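Local coordinates for periplasmic His/Glu/Gln/Arg/opine family-binding protein (Silicibacter pomeroyi, PDB 3I6V) that binds lysine between its two lobes and is probably the periplasmic solute-binding component of an amino-acid ABC transporter, at residues T99-D104 / E166-G171. Numbering follows the deposited sequence.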
ATOM      1  N   THR A  99     -18.135  10.350  -7.448  1.00 33.20           N
ATOM      2  CA  THR A  99     -19.319  10.930  -6.763  1.00 35.08           C
ATOM      3  C   THR A  99     -20.663  10.594  -7.462  1.00 36.57           C
ATOM      4  O   THR A  99     -21.732  10.807  -6.883  1.00 36.75           O
ATOM      5  CB  THR A  99     -19.190  12.452  -6.599  1.00 34.43           C
ATOM      6  OG1 THR A  99     -19.104  13.060  -7.891  1.00 35.67           O
ATOM      7  CG2 THR A  99     -17.930  12.828  -5.792  1.00 33.70           C
ATOM      8  N   SER A 100     -20.614  10.072  -8.692  1.00 37.96           N
ATOM      9  CA  SER A 100     -21.835   9.584  -9.373  1.00 39.68           C
ATOM     10  C   SER A 100     -21.556   8.334 -10.197  1.00 40.63           C
ATOM     11  O   SER A 100     -20.415   8.076 -10.579  1.00 40.75           O
ATOM     12  CB  SER A 100     -22.448  10.664 -10.262  1.00 39.35           C
ATOM     13  OG  SER A 100     -21.618  10.920 -11.382  1.00 41.14           O
ATOM     14  N   ASP A 101     -22.598   7.554 -10.460  1.00 41.78           N
ATOM     15  CA  ASP A 101     -22.460   6.322 -11.240  1.00 42.72           C
ATOM     16  C   ASP A 101     -22.004   6.566 -12.683  1.00 42.08           C
ATOM     17  O   ASP A 101     -21.267   5.750 -13.256  1.00 42.13           O
ATOM     18  CB  ASP A 101     -23.738   5.488 -11.170  1.00 44.22           C
ATOM     19  CG  ASP A 101     -23.937   4.837  -9.797  1.00 47.98           C
ATOM     20  OD1 ASP A 101     -25.092   4.503  -9.444  1.00 51.76           O
ATOM     21  OD2 ASP A 101     -22.940   4.649  -9.057  1.00 52.87           O
ATOM     22  N   GLY A 102     -22.386   7.707 -13.241  1.00 40.97           N
ATOM     23  CA  GLY A 102     -22.039   8.032 -14.621  1.00 39.93           C
ATOM     24  C   GLY A 102     -20.803   8.880 -14.758  1.00 38.99           C
ATOM     25  O   GLY A 102     -20.654   9.613 -15.744  1.00 38.56           O
ATOM     26  N   ALA A 103     -19.904   8.804 -13.771  1.00 38.00           N
ATOM     27  CA  ALA A 103     -18.646   9.552 -13.854  1.00 37.34           C
ATOM     28  C   ALA A 103     -17.889   9.110 -15.095  1.00 36.96           C
ATOM     29  O   ALA A 103     -17.896   7.934 -15.434  1.00 36.57           O
ATOM     30  CB  ALA A 103     -17.783   9.331 -12.603  1.00 37.23           C
ATOM     31  N   ASP A 104     -17.263  10.071 -15.767  1.00 36.41           N
ATOM     32  CA  ASP A 104     -16.474   9.804 -16.952  1.00 36.64           C
ATOM     33  C   ASP A 104     -15.063   9.274 -16.586  1.00 35.97           C
ATOM     34  O   ASP A 104     -14.135  10.048 -16.292  1.00 34.38           O
ATOM     35  CB  ASP A 104     -16.374  11.086 -17.785  1.00 37.18           C
ATOM     36  CG  ASP A 104     -15.557  10.910 -19.040  1.00 39.28           C
ATOM     37  OD1 ASP A 104     -15.287   9.751 -19.443  1.00 40.42           O
ATOM     38  OD2 ASP A 104     -15.155  11.942 -19.612  1.00 43.72           O
ATOM     39  N   GLU A 166     -21.771   9.615  -0.415  1.00 33.05           N
ATOM     40  CA  GLU A 166     -21.161  10.647  -1.278  1.00 32.93           C
ATOM     41  C   GLU A 166     -20.102  10.091  -2.275  1.00 31.38           C
ATOM     42  O   GLU A 166     -19.736  10.767  -3.248  1.00 30.79           O
ATOM     43  CB  GLU A 166     -20.534  11.773  -0.451  1.00 34.12           C
ATOM     44  CG  GLU A 166     -21.509  12.448   0.566  1.00 38.96           C
ATOM     45  CD  GLU A 166     -22.556  13.337  -0.093  1.00 46.04           C
ATOM     46  OE1 GLU A 166     -22.379  13.718  -1.278  1.00 48.20           O
ATOM     47  OE2 GLU A 166     -23.559  13.658   0.588  1.00 49.24           O
ATOM     48  N   LEU A 167     -19.599   8.890  -1.998  1.00 29.82           N
ATOM     49  CA  LEU A 167     -18.566   8.245  -2.858  1.00 29.69           C
ATOM     50  C   LEU A 167     -19.024   6.855  -3.154  1.00 29.52           C
ATOM     51  O   LEU A 167     -19.628   6.224  -2.307  1.00 29.30           O
ATOM     52  CB  LEU A 167     -17.191   8.156  -2.176  1.00 27.50           C
ATOM     53  CG  LEU A 167     -16.505   9.498  -1.963  1.00 27.38           C
ATOM     54  CD1 LEU A 167     -15.311   9.341  -0.984  1.00 25.92           C
ATOM     55  CD2 LEU A 167     -16.142  10.231  -3.285  1.00 24.76           C
ATOM     56  N   MET A 168     -18.723   6.367  -4.359  1.00 30.46           N
ATOM     57  CA  MET A 168     -19.144   5.025  -4.725  1.00 30.71           C
ATOM     58  C   MET A 168     -18.171   4.377  -5.733  1.00 29.71           C
ATOM     59  O   MET A 168     -17.526   5.057  -6.519  1.00 28.82           O
ATOM     60  CB  MET A 168     -20.571   5.063  -5.311  1.00 31.10           C
ATOM     61  CG  MET A 168     -20.700   5.933  -6.593  1.00 33.84           C
ATOM     62  SD  MET A 168     -22.345   6.733  -6.750  1.00 36.20           S
ATOM     63  CE  MET A 168     -22.225   7.890  -5.387  1.00 38.13           C
ATOM     64  N   PHE A 169     -18.103   3.057  -5.709  1.00 30.50           N
ATOM     65  CA  PHE A 169     -17.379   2.327  -6.762  1.00 31.16           C
ATOM     66  C   PHE A 169     -18.078   2.440  -8.124  1.00 31.93           C
ATOM     67  O   PHE A 169     -19.305   2.314  -8.215  1.00 30.91           O
ATOM     68  CB  PHE A 169     -17.242   0.865  -6.375  1.00 31.05           C
ATOM     69  CG  PHE A 169     -16.266   0.624  -5.246  1.00 30.98           C
ATOM     70  CD1 PHE A 169     -16.704   0.112  -4.019  1.00 29.01           C
ATOM     71  CD2 PHE A 169     -14.896   0.904  -5.423  1.00 30.97           C
ATOM     72  CE1 PHE A 169     -15.787  -0.117  -2.965  1.00 29.77           C
ATOM     73  CE2 PHE A 169     -13.962   0.675  -4.380  1.00 29.54           C
ATOM     74  CZ  PHE A 169     -14.408   0.148  -3.155  1.00 28.98           C
ATOM     75  N   VAL A 170     -17.291   2.695  -9.169  1.00 32.88           N
ATOM     76  CA  VAL A 170     -17.790   2.731 -10.541  1.00 33.34           C
ATOM     77  C   VAL A 170     -16.866   1.879 -11.440  1.00 34.05           C
ATOM     78  O   VAL A 170     -15.667   1.711 -11.146  1.00 33.20           O
ATOM     79  CB  VAL A 170     -17.899   4.194 -11.056  1.00 33.25           C
ATOM     80  CG1 VAL A 170     -18.921   4.964 -10.233  1.00 33.80           C
ATOM     81  CG2 VAL A 170     -16.568   4.908 -10.962  1.00 33.84           C
ATOM     82  N   GLY A 171     -17.422   1.320 -12.512  1.00 34.65           N
ATOM     83  CA  GLY A 171     -16.621   0.533 -13.462  1.00 34.78           C
ATOM     84  C   GLY A 171     -16.252  -0.823 -12.889  1.00 35.34           C
ATOM     85  O   GLY A 171     -16.890  -1.332 -11.965  1.00 35.51           O
TER
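Met168 reaches across to the backbone of Thr99 and Ser100 and to the carboxylate of Asp101, and no hydrogen bond joins the two segments. A chi1 of 61° tucks CG in between the backbone N and C of Met168, and further bends turn the thioether toward the loop 99-104, bringing SD beside Asp101 and CE beside the carbonyl of Thr99. CE ends 3.3 Å from Thr99 O, while SD lies 3.2 Å from Asp101 OD2, the two side chains crossing at about a right angle. The same carboxylate oxygen is 3.6 Å from Met168 CG, so one branch of the aspartate rests on the bend of the methionine. Cut back to an alanine, Met168 would lose both SD and CE, which would probably open a gap beside the Thr99 carbonyl and leave the Asp101 carboxylate without the neighbour it lies against.

Thr99, which has the most surface covered here, meets the start of 166-171 with its backbone and methyl. Its CA sends a C-H toward Glu166 O, 3.5 Å away, and CG2 touches Leu167 CD2 at 4.0 Å; Val141 of helix 134-142 borders both side chains. At the far end Val170 CG1 packs against the carbonyl oxygens of Ser100 (3.5 Å to O) and Asp101, the first two residues of the type I turn from Ser100 to Ala103.

Backbone hydrogen bonds of Met168 with Ala98 and of Val170 with Tyr96 pair strand 168-170 antiparallel with strand 93-98; beyond that strand, side-chain packing takes over. It is peripheral packing in one alpha/beta lobe of the two-lobed periplasmic binding protein fold, the side chain of Phe169 being about 14 Å from the bound lysine.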